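Local coordinates for protein leucyl-trna synthetase (Plasmodium falciparum, PDB 5FOC) that probably charges leucine-specific tRNA with leucine at the expense of ATP and, through the editing domain represented by this chain, probably deacylates aminoacyl-tRNA, at residues 11-21 with 223-232; 132-142 with 253-261. The protein carries 2 engineered substitutions. All blocks are in the same frame, centred on the assembly; numbering follows the deposited sequence.

Contact 1. Residues 11-21 with 223-232; sequences IKIFVSNVKDF and FVGLETYTNI
Phe14 and Tyr229 form an antiparallel hydrogen-bonded pair between strands 11-15 and 227-229, whose short axes run at 141°, well twisted from a straight antiparallel alignment. Phe14 N donates to Tyr229 O at 2.7 Å, and Tyr229 N returns a bond to Phe14 O at 2.8 Å. The pairing runs on beyond the first strand: Ser16 N reaches Glu227 O at 2.9 Å, and a water joins the same oxygen to Asn17 N.

On the sheet face carrying Phe14 and Tyr229, the tyrosine CG sits between its own backbone N and carbonyl carbon (chi1 68°), which swings the ring back across the neighbouring strand. Phe14 CB lies over one face of that ring, 3.8 Å from its centroid, a CH-pi contact. The two rings, near parallel, are slid apart and barely overlap. Ser16 OG comes to the tyrosine's edge, while the aliphatic part of Glu227 lies against the serine.

On the face carrying Val15 and Thr228 one contact is tight: Ile13 CG2 presses to 3.4 Å of Thr228 CB, closer than an ordinary carbon contact, with the threonine hydroxyl bonded to Leu238 O. Further along, the methyl groups Ile11 CG2 and Thr230 CG2 meet at 3.7 Å.

Where the first segment turns into helix 18-35, Asn17 is the N-cap, its OD1 accepting from Asp20 N. One turn on, Phe21 CD2, at the edge of its ring, meets Leu226 CD1 at 3.8 Å, and Phe21 CE2 approaches Phe223 CE1 to 3.6 Å, the ring planes almost parallel but displaced. Phe223 also packs edge-to-face with Phe123. The whole is a twisted antiparallel strand pair running into an N-capped helix, within the large mixed sheet at the core of this class I synthetase editing domain.

Contact 2. Residues 132-142 with 253-261; sequences TAYGQNYTFIN and GIVPCVSSD
Tyr138 O is gripped from opposite faces of its carbonyl plane: Cys257 N donates across the strands at 3.0 Å, and Gln136 NE2 at 2.8 Å. Gln136, extended throughout (chi1 -172°), has Tyr138 O lying in the plane of its amide, a bond that fixes the rotation of that group, and lays CD within 3.4 Å of Pro256 CB. The backbone pairing continues on both sides, through Asn137 N to Cys257 O and through the mutual bonds of Phe140 and Val255.

Asn137 turns its side chain toward the bend after the second strand. Its ND2 donates to Ser259 OG at 2.9 Å, and its OD1 takes a weak bond from Ser259 N at 3.4 Å, so that both ends of the amide engage the same serine.

Cys257 CB lies over one face of the Phe140 ring, 3.3 Å from CE2, while its SG stands obliquely to that ring, 4.1 Å from the centroid. The edge of the same ring receives Val255 CG2. Val258 CG2 packs against Thr132 O at 3.6 Å.

Helix 263-274 covers the Tyr138 and Phe140 side, with Leu269 on Tyr138 and Cys268 on Phe140; strand 238-242 runs parallel to 138-141 on its other edge, and Ile13 of strand 7-15 packs on Thr139.

Overall arrangement
From the N terminus the segments come in the order 11-21, 132-142, 223-232, 253-261, so the two contacts cross instead of nesting. Contact 1 closes a loop of 201 residues, and contact 2, opening inside it, closes one of 110 and ends beyond it. Both belong to one sheet, where strand 238-242 lies between them, pairing antiparallel with 227-229 and parallel with 138-141. Their centres are about 13 Å apart, yet they touch: Thr228 OG1 and Thr139 OG1 stand 3.0 Å apart, probably hydrogen-bonded, and Thr230 packs on Gln136. Contact 1 thus ties the N-terminal strand to 227-229, and contact 2 ties 138-141 to 254-257, with 238-242 joining the two pairs.

Contact 1. Residues 11-21 with 223-232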
loop_
_atom_site.group_PDB
_atom_site.type_symbol
_atom_site.label_atom_id
_atom_site.label_comp_id
_atom_site.label_asym_id
_atom_site.label_seq_id
_atom_site.Cartn_x
_atom_site.Cartn_y
_atom_site.Cartn_z
ATOM N N ILE A 11 -3.296 -6.023 1.258
ATOM C CA ILE A 11 -4.005 -6.027 -0.026
ATOM C C ILE A 11 -2.963 -5.811 -1.108
ATOM O O ILE A 11 -2.090 -4.970 -0.969
ATOM C CB ILE A 11 -5.093 -4.940 -0.026
ATOM C CG1 ILE A 11 -6.145 -5.259 1.082
ATOM C CG2 ILE A 11 -5.784 -4.830 -1.386
ATOM C CD1 ILE A 11 -7.208 -4.211 1.277
ATOM N N LYS A 12 -3.099 -6.614 -2.184
ATOM C CA LYS A 12 -2.233 -6.461 -3.367
ATOM C C LYS A 12 -2.628 -5.219 -4.139
ATOM O O LYS A 12 -3.729 -5.140 -4.616
ATOM C CB LYS A 12 -2.297 -7.682 -4.239
ATOM C CG LYS A 12 -1.601 -8.888 -3.622
ATOM C CD LYS A 12 -1.878 -10.148 -4.370
ATOM C CE LYS A 12 -1.226 -11.386 -3.807
ATOM N NZ LYS A 12 -1.674 -12.548 -4.587
ATOM N N ILE A 13 -1.746 -4.249 -4.137
ATOM C CA ILE A 13 -1.984 -2.986 -4.814
ATOM C C ILE A 13 -1.081 -2.991 -6.068
ATOM O O ILE A 13 0.097 -2.740 -6.008
ATOM C CB ILE A 13 -1.729 -1.758 -3.894
ATOM C CG1 ILE A 13 -2.717 -1.735 -2.727
ATOM C CG2 ILE A 13 -1.857 -0.455 -4.655
ATOM C CD1 ILE A 13 -2.445 -0.644 -1.710
ATOM N N PHE A 14 -1.712 -3.249 -7.217
ATOM C CA PHE A 14 -0.963 -3.446 -8.443
ATOM C C PHE A 14 -0.659 -2.073 -9.059
ATOM O O PHE A 14 -1.442 -1.130 -8.932
ATOM C CB PHE A 14 -1.843 -4.212 -9.449
ATOM C CG PHE A 14 -2.185 -5.621 -9.010
ATOM C CD1 PHE A 14 -1.315 -6.671 -9.244
ATOM C CD2 PHE A 14 -3.370 -5.877 -8.355
ATOM C CE1 PHE A 14 -1.622 -7.948 -8.793
ATOM C CE2 PHE A 14 -3.686 -7.163 -7.912
ATOM C CZ PHE A 14 -2.807 -8.189 -8.116
ATOM N N VAL A 15 0.510 -1.990 -9.678
ATOM C CA VAL A 15 0.890 -0.815 -10.476
ATOM C C VAL A 15 0.319 -0.909 -11.907
ATOM O O VAL A 15 0.466 -1.920 -12.562
ATOM C CB VAL A 15 2.425 -0.702 -10.528
ATOM C CG1 VAL A 15 2.916 0.327 -11.546
ATOM C CG2 VAL A 15 2.988 -0.416 -9.122
ATOM N N SER A 16 -0.377 0.162 -12.297
ATOM C CA SER A 16 -0.974 0.294 -13.654
ATOM C C SER A 16 0.113 0.508 -14.715
ATOM O O SER A 16 0.175 -0.247 -15.664
ATOM C CB SER A 16 -2.012 1.448 -13.697
ATOM O OG SER A 16 -2.942 1.389 -12.620
ATOM N N ASN A 17 0.973 1.492 -14.520
ATOM C CA ASN A 17 2.027 1.790 -15.524
ATOM C C ASN A 17 3.368 1.268 -15.123
ATOM O O ASN A 17 4.237 1.992 -14.622
ATOM C CB ASN A 17 2.103 3.278 -15.876
ATOM C CG ASN A 17 2.858 3.553 -17.220
ATOM O OD1 ASN A 17 3.844 2.885 -17.606
ATOM N ND2 ASN A 17 2.392 4.561 -17.926
ATOM N N VAL A 18 3.538 0.003 -15.420
ATOM C CA VAL A 18 4.759 -0.705 -15.134
ATOM C C VAL A 18 5.964 -0.230 -15.882
ATOM O O VAL A 18 7.057 -0.236 -15.387
ATOM C CB VAL A 18 4.585 -2.256 -15.168
ATOM C CG1 VAL A 18 3.695 -2.739 -13.986
ATOM C CG2 VAL A 18 4.130 -2.790 -16.521
ATOM N N LYS A 19 5.790 0.303 -17.120
ATOM C CA LYS A 19 6.931 0.908 -17.757
ATOM C C LYS A 19 7.453 2.156 -17.065
ATOM O O LYS A 19 8.639 2.369 -17.011
ATOM C CB LYS A 19 6.548 1.284 -19.232
ATOM C CG LYS A 19 6.349 0.041 -20.066
ATOM C CD LYS A 19 5.860 0.366 -21.509
ATOM C CE LYS A 19 5.599 -0.911 -22.292
ATOM N NZ LYS A 19 5.311 -0.578 -23.742
ATOM N N ASP A 20 6.571 2.985 -16.510
ATOM C CA ASP A 20 7.035 4.123 -15.682
ATOM C C ASP A 20 7.712 3.633 -14.358
ATOM O O ASP A 20 8.706 4.210 -13.908
ATOM C CB ASP A 20 5.870 5.056 -15.310
ATOM C CG ASP A 20 5.344 5.852 -16.494
ATOM O OD1 ASP A 20 6.048 6.039 -17.533
ATOM O OD2 ASP A 20 4.198 6.333 -16.363
ATOM N N PHE A 21 7.173 2.538 -13.815
ATOM C CA PHE A 21 7.823 1.925 -12.665
ATOM C C PHE A 21 9.260 1.476 -13.011
ATOM O O PHE A 21 10.193 1.692 -12.240
ATOM C CB PHE A 21 6.993 0.743 -12.129
ATOM C CG PHE A 21 7.510 0.175 -10.772
ATOM C CD1 PHE A 21 8.496 -0.788 -10.729
ATOM C CD2 PHE A 21 6.980 0.652 -9.609
ATOM C CE1 PHE A 21 8.996 -1.251 -9.478
ATOM C CE2 PHE A 21 7.450 0.161 -8.361
ATOM C CZ PHE A 21 8.426 -0.796 -8.325
ATOM N N PHE A 223 7.669 7.453 -5.855
ATOM C CA PHE A 223 6.472 6.740 -6.281
ATOM C C PHE A 223 5.202 7.573 -6.290
ATOM O O PHE A 223 4.160 7.101 -6.787
ATOM C CB PHE A 223 6.236 5.530 -5.411
ATOM C CG PHE A 223 7.353 4.522 -5.413
ATOM C CD1 PHE A 223 7.804 3.922 -6.589
ATOM C CD2 PHE A 223 7.919 4.095 -4.213
ATOM C CE1 PHE A 223 8.797 2.952 -6.548
ATOM C CE2 PHE A 223 8.918 3.145 -4.182
ATOM C CZ PHE A 223 9.351 2.560 -5.326
ATOM N N VAL A 224 5.280 8.780 -5.716
ATOM C CA VAL A 224 4.121 9.649 -5.626
ATOM C C VAL A 224 3.655 9.986 -7.035
ATOM O O VAL A 224 4.433 10.370 -7.888
ATOM C CB VAL A 224 4.386 10.897 -4.758
ATOM C CG1 VAL A 224 3.237 11.885 -4.802
ATOM C CG2 VAL A 224 4.565 10.424 -3.305
ATOM N N GLY A 225 2.372 9.757 -7.260
ATOM C CA GLY A 225 1.740 10.015 -8.595
ATOM C C GLY A 225 1.557 8.771 -9.464
ATOM O O GLY A 225 0.786 8.782 -10.432
ATOM N N LEU A 226 2.277 7.676 -9.178
ATOM C CA LEU A 226 2.039 6.418 -9.845
ATOM C C LEU A 226 0.599 5.991 -9.688
ATOM O O LEU A 226 -0.013 6.140 -8.617
ATOM C CB LEU A 226 2.894 5.274 -9.311
ATOM C CG LEU A 226 4.327 5.076 -9.726
ATOM C CD1 LEU A 226 4.874 3.794 -9.097
ATOM C CD2 LEU A 226 4.393 4.931 -11.228
ATOM N N GLU A 227 0.071 5.395 -10.736
ATOM C CA GLU A 227 -1.299 4.902 -10.721
ATOM C C GLU A 227 -1.265 3.447 -10.257
ATOM O O GLU A 227 -0.481 2.634 -10.742
ATOM C CB GLU A 227 -1.910 5.073 -12.166
ATOM C CG GLU A 227 -3.389 4.712 -12.175
ATOM C CD GLU A 227 -4.011 4.725 -13.573
ATOM O OE1 GLU A 227 -3.250 4.518 -14.517
ATOM O OE2 GLU A 227 -5.231 4.886 -13.683
ATOM N N THR A 228 -2.108 3.150 -9.246
ATOM C CA THR A 228 -2.278 1.769 -8.745
ATOM C C THR A 228 -3.753 1.327 -8.778
ATOM O O THR A 228 -4.670 2.152 -8.939
ATOM C CB THR A 228 -1.684 1.602 -7.312
ATOM O OG1 THR A 228 -2.473 2.363 -6.422
ATOM C CG2 THR A 228 -0.211 2.045 -7.278
ATOM N N TYR A 229 -3.979 0.025 -8.567
ATOM C CA TYR A 229 -5.330 -0.475 -8.430
ATOM C C TYR A 229 -5.285 -1.771 -7.607
ATOM O O TYR A 229 -4.234 -2.389 -7.488
ATOM C CB TYR A 229 -6.027 -0.649 -9.821
ATOM C CG TYR A 229 -5.416 -1.742 -10.622
ATOM C CD1 TYR A 229 -4.227 -1.541 -11.306
ATOM C CD2 TYR A 229 -5.982 -3.019 -10.634
ATOM C CE1 TYR A 229 -3.630 -2.567 -12.028
ATOM C CE2 TYR A 229 -5.366 -4.066 -11.309
ATOM C CZ TYR A 229 -4.202 -3.830 -12.032
ATOM O OH TYR A 229 -3.618 -4.884 -12.729
ATOM N N THR A 230 -6.454 -2.160 -7.123
ATOM C CA THR A 230 -6.623 -3.495 -6.510
ATOM C C THR A 230 -7.734 -4.237 -7.238
ATOM O O THR A 230 -8.463 -3.605 -8.071
ATOM C CB THR A 230 -7.042 -3.400 -5.016
ATOM O OG1 THR A 230 -8.419 -3.051 -4.922
ATOM C CG2 THR A 230 -6.145 -2.437 -4.232
ATOM N N ASN A 231 -7.932 -5.519 -6.982
ATOM C CA ASN A 231 -9.054 -6.245 -7.582
ATOM C C ASN A 231 -10.361 -6.108 -6.794
ATOM O O ASN A 231 -11.362 -6.759 -7.118
ATOM C CB ASN A 231 -8.690 -7.717 -7.801
ATOM C CG ASN A 231 -7.644 -7.889 -8.884
ATOM O OD1 ASN A 231 -7.671 -7.196 -9.921
ATOM N ND2 ASN A 231 -6.744 -8.819 -8.690
ATOM N N ILE A 232 -10.347 -5.252 -5.770
ATOM C CA ILE A 232 -11.501 -4.989 -4.958
ATOM C C ILE A 232 -12.067 -3.588 -5.164
ATOM O O ILE A 232 -13.254 -3.368 -4.933
ATOM C CB ILE A 232 -11.149 -5.195 -3.436
ATOM C CG1 ILE A 232 -10.407 -6.500 -3.258
ATOM C CG2 ILE A 232 -12.408 -5.150 -2.581
ATOM C CD1 ILE A 232 -9.663 -6.600 -1.942
HETATM O O HOH W 1 -6.021 -6.763 -5.295
HETATM O O HOH W 2 1.391 3.404 -12.773
#

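Contact 2. Residues 132-142 with 253-261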
loop_
_atom_site.group_PDB
_atom_site.type_symbol
_atom_site.label_atom_id
_atom_site.label_comp_id
_atom_site.label_asym_id
_atom_site.label_seq_id
_atom_site.Cartn_x
_atom_site.Cartn_y
_atom_site.Cartn_z
ATOM N N THR A 132 -13.558 -2.118 3.907
ATOM C CA THR A 132 -13.623 -0.795 3.268
ATOM C C THR A 132 -12.849 -0.764 1.950
ATOM O O THR A 132 -12.865 0.285 1.324
ATOM C CB THR A 132 -13.063 0.312 4.223
ATOM O OG1 THR A 132 -11.637 0.195 4.391
ATOM C CG2 THR A 132 -13.802 0.258 5.640
ATOM N N ALA A 133 -12.225 -1.851 1.534
ATOM C CA ALA A 133 -11.330 -1.820 0.364
ATOM C C ALA A 133 -12.070 -1.386 -0.911
ATOM O O ALA A 133 -11.432 -0.790 -1.850
ATOM C CB ALA A 133 -10.677 -3.150 0.140
ATOM N N TYR A 134 -13.354 -1.698 -1.012
ATOM C CA TYR A 134 -14.109 -1.244 -2.270
ATOM C C TYR A 134 -14.038 0.259 -2.421
ATOM O O TYR A 134 -14.054 0.754 -3.607
ATOM C CB TYR A 134 -15.558 -1.697 -2.195
ATOM C CG TYR A 134 -16.492 -1.282 -3.299
ATOM C CD1 TYR A 134 -16.403 -1.910 -4.526
ATOM C CD2 TYR A 134 -17.500 -0.393 -3.078
ATOM C CE1 TYR A 134 -17.303 -1.600 -5.553
ATOM C CE2 TYR A 134 -18.406 -0.049 -4.096
ATOM C CZ TYR A 134 -18.291 -0.694 -5.304
ATOM O OH TYR A 134 -19.145 -0.399 -6.315
ATOM N N GLY A 135 -14.009 1.023 -1.332
ATOM C CA GLY A 135 -13.964 2.481 -1.369
ATOM C C GLY A 135 -12.611 3.123 -1.558
ATOM O O GLY A 135 -12.506 4.320 -1.426
ATOM N N GLN A 136 -11.559 2.335 -1.769
ATOM C CA GLN A 136 -10.216 2.869 -1.847
ATOM C C GLN A 136 -10.118 3.860 -3.033
ATOM O O GLN A 136 -10.493 3.458 -4.135
ATOM C CB GLN A 136 -9.181 1.767 -2.027
ATOM C CG GLN A 136 -7.773 2.281 -1.906
ATOM C CD GLN A 136 -6.693 1.253 -2.061
ATOM O OE1 GLN A 136 -6.965 0.059 -2.076
ATOM N NE2 GLN A 136 -5.456 1.710 -2.275
ATOM N N ASN A 137 -9.680 5.061 -2.753
ATOM C CA ASN A 137 -9.499 6.097 -3.843
ATOM C C ASN A 137 -8.072 6.486 -4.131
ATOM O O ASN A 137 -7.757 7.035 -5.213
ATOM C CB ASN A 137 -10.453 7.284 -3.647
ATOM C CG ASN A 137 -10.336 7.988 -2.321
ATOM O OD1 ASN A 137 -9.934 7.357 -1.302
ATOM N ND2 ASN A 137 -10.755 9.238 -2.257
ATOM N N TYR A 138 -7.141 6.218 -3.217
ATOM C CA TYR A 138 -5.746 6.486 -3.346
ATOM C C TYR A 138 -4.947 5.424 -2.593
ATOM O O TYR A 138 -5.562 4.529 -1.957
ATOM C CB TYR A 138 -5.362 7.891 -2.839
ATOM C CG TYR A 138 -5.994 8.958 -3.658
ATOM C CD1 TYR A 138 -5.381 9.325 -4.831
ATOM C CD2 TYR A 138 -7.198 9.537 -3.327
ATOM C CE1 TYR A 138 -5.956 10.292 -5.632
ATOM C CE2 TYR A 138 -7.775 10.537 -4.107
ATOM C CZ TYR A 138 -7.144 10.873 -5.307
ATOM O OH TYR A 138 -7.772 11.847 -6.124
ATOM N N THR A 139 -3.646 5.481 -2.763
ATOM C CA THR A 139 -2.708 4.657 -2.002
ATOM C C THR A 139 -1.735 5.600 -1.325
ATOM O O THR A 139 -1.124 6.437 -1.931
ATOM C CB THR A 139 -1.966 3.683 -2.961
ATOM O OG1 THR A 139 -2.907 2.771 -3.525
ATOM C CG2 THR A 139 -0.820 2.974 -2.246
ATOM N N PHE A 140 -1.577 5.482 -0.009
ATOM C CA PHE A 140 -0.658 6.338 0.698
ATOM C C PHE A 140 0.678 5.658 1.019
ATOM O O PHE A 140 0.726 4.436 1.314
ATOM C CB PHE A 140 -1.203 6.802 2.052
ATOM C CG PHE A 140 -2.368 7.732 2.017
ATOM C CD1 PHE A 140 -2.296 8.981 1.378
ATOM C CD2 PHE A 140 -3.521 7.430 2.755
ATOM C CE1 PHE A 140 -3.386 9.875 1.456
ATOM C CE2 PHE A 140 -4.576 8.302 2.831
ATOM C CZ PHE A 140 -4.523 9.526 2.154
ATOM N N ILE A 141 1.727 6.466 0.922
ATOM C CA ILE A 141 3.107 6.061 1.193
ATOM C C ILE A 141 3.813 7.162 1.946
ATOM O O ILE A 141 3.415 8.321 1.880
ATOM C CB ILE A 141 3.838 5.705 -0.125
ATOM C CG1 ILE A 141 5.051 4.845 0.098
ATOM C CG2 ILE A 141 4.212 6.949 -0.908
ATOM C CD1 ILE A 141 5.610 4.190 -1.161
ATOM N N ASN A 142 4.813 6.800 2.764
ATOM C CA ASN A 142 5.566 7.835 3.428
ATOM C C ASN A 142 6.635 8.365 2.494
ATOM O O ASN A 142 7.521 7.617 2.151
ATOM C CB ASN A 142 6.170 7.317 4.741
ATOM C CG ASN A 142 6.811 8.410 5.569
ATOM O OD1 ASN A 142 7.412 9.346 5.073
ATOM N ND2 ASN A 142 6.679 8.283 6.880
ATOM N N GLY A 253 3.977 -0.128 5.779
ATOM C CA GLY A 253 4.238 1.287 5.655
ATOM C C GLY A 253 3.555 1.762 4.345
ATOM O O GLY A 253 3.892 2.854 3.918
ATOM N N ILE A 254 2.580 1.023 3.867
ATOM C CA ILE A 254 1.765 1.453 2.663
ATOM C C ILE A 254 0.329 1.230 3.100
ATOM O O ILE A 254 -0.016 0.124 3.564
ATOM C CB ILE A 254 2.079 0.577 1.470
ATOM C CG1 ILE A 254 3.553 0.732 1.121
ATOM C CG2 ILE A 254 1.194 1.049 0.275
ATOM C CD1 ILE A 254 4.218 -0.407 0.385
ATOM N N VAL A 255 -0.502 2.246 2.985
ATOM C CA VAL A 255 -1.869 2.083 3.352
ATOM C C VAL A 255 -2.875 2.515 2.278
ATOM O O VAL A 255 -2.668 3.523 1.627
ATOM C CB VAL A 255 -2.175 2.784 4.672
ATOM C CG1 VAL A 255 -1.317 2.189 5.801
ATOM C CG2 VAL A 255 -1.952 4.247 4.600
ATOM N N PRO A 256 -3.955 1.767 2.159
ATOM C CA PRO A 256 -5.064 2.193 1.296
ATOM C C PRO A 256 -5.680 3.443 1.838
ATOM O O PRO A 256 -5.856 3.577 3.068
ATOM C CB PRO A 256 -6.042 1.016 1.317
ATOM C CG PRO A 256 -5.460 -0.003 2.245
ATOM C CD PRO A 256 -4.195 0.465 2.806
ATOM N N CYS A 257 -5.988 4.420 0.979
ATOM C CA CYS A 257 -6.714 5.599 1.329
ATOM C C CYS A 257 -8.181 5.266 1.079
ATOM O O CYS A 257 -8.558 4.939 -0.066
ATOM C CB CYS A 257 -6.298 6.794 0.444
ATOM S SG CYS A 257 -7.289 8.250 0.753
ATOM N N VAL A 258 -9.010 5.285 2.129
ATOM C CA VAL A 258 -10.452 5.228 1.992
ATOM C C VAL A 258 -11.027 6.443 2.655
ATOM O O VAL A 258 -11.447 6.387 3.818
ATOM C CB VAL A 258 -11.108 3.951 2.570
ATOM C CG1 VAL A 258 -12.601 3.870 2.215
ATOM C CG2 VAL A 258 -10.400 2.734 2.069
ATOM N N SER A 259 -11.097 7.556 1.938
ATOM C CA SER A 259 -11.389 8.841 2.554
ATOM C C SER A 259 -12.812 8.988 3.081
ATOM O O SER A 259 -13.056 9.784 3.998
ATOM C CB SER A 259 -10.995 10.010 1.673
ATOM O OG SER A 259 -11.691 9.902 0.443
ATOM N N SER A 260 -13.727 8.176 2.578
ATOM C CA SER A 260 -15.095 8.175 3.071
ATOM C C SER A 260 -15.207 7.627 4.474
ATOM O O SER A 260 -16.041 8.097 5.193
ATOM C CB SER A 260 -16.012 7.342 2.166
ATOM O OG SER A 260 -15.498 6.059 1.931
ATOM N N ASP A 261 -14.404 6.611 4.765
ATOM C CA ASP A 261 -14.616 5.779 5.967
ATOM C C ASP A 261 -13.548 5.889 7.016
ATOM O O ASP A 261 -13.674 5.219 8.111
ATOM C CB ASP A 261 -14.713 4.353 5.525
ATOM C CG ASP A 261 -15.944 4.095 4.640
ATOM O OD1 ASP A 261 -16.976 4.789 4.805
ATOM O OD2 ASP A 261 -15.881 3.132 3.851
#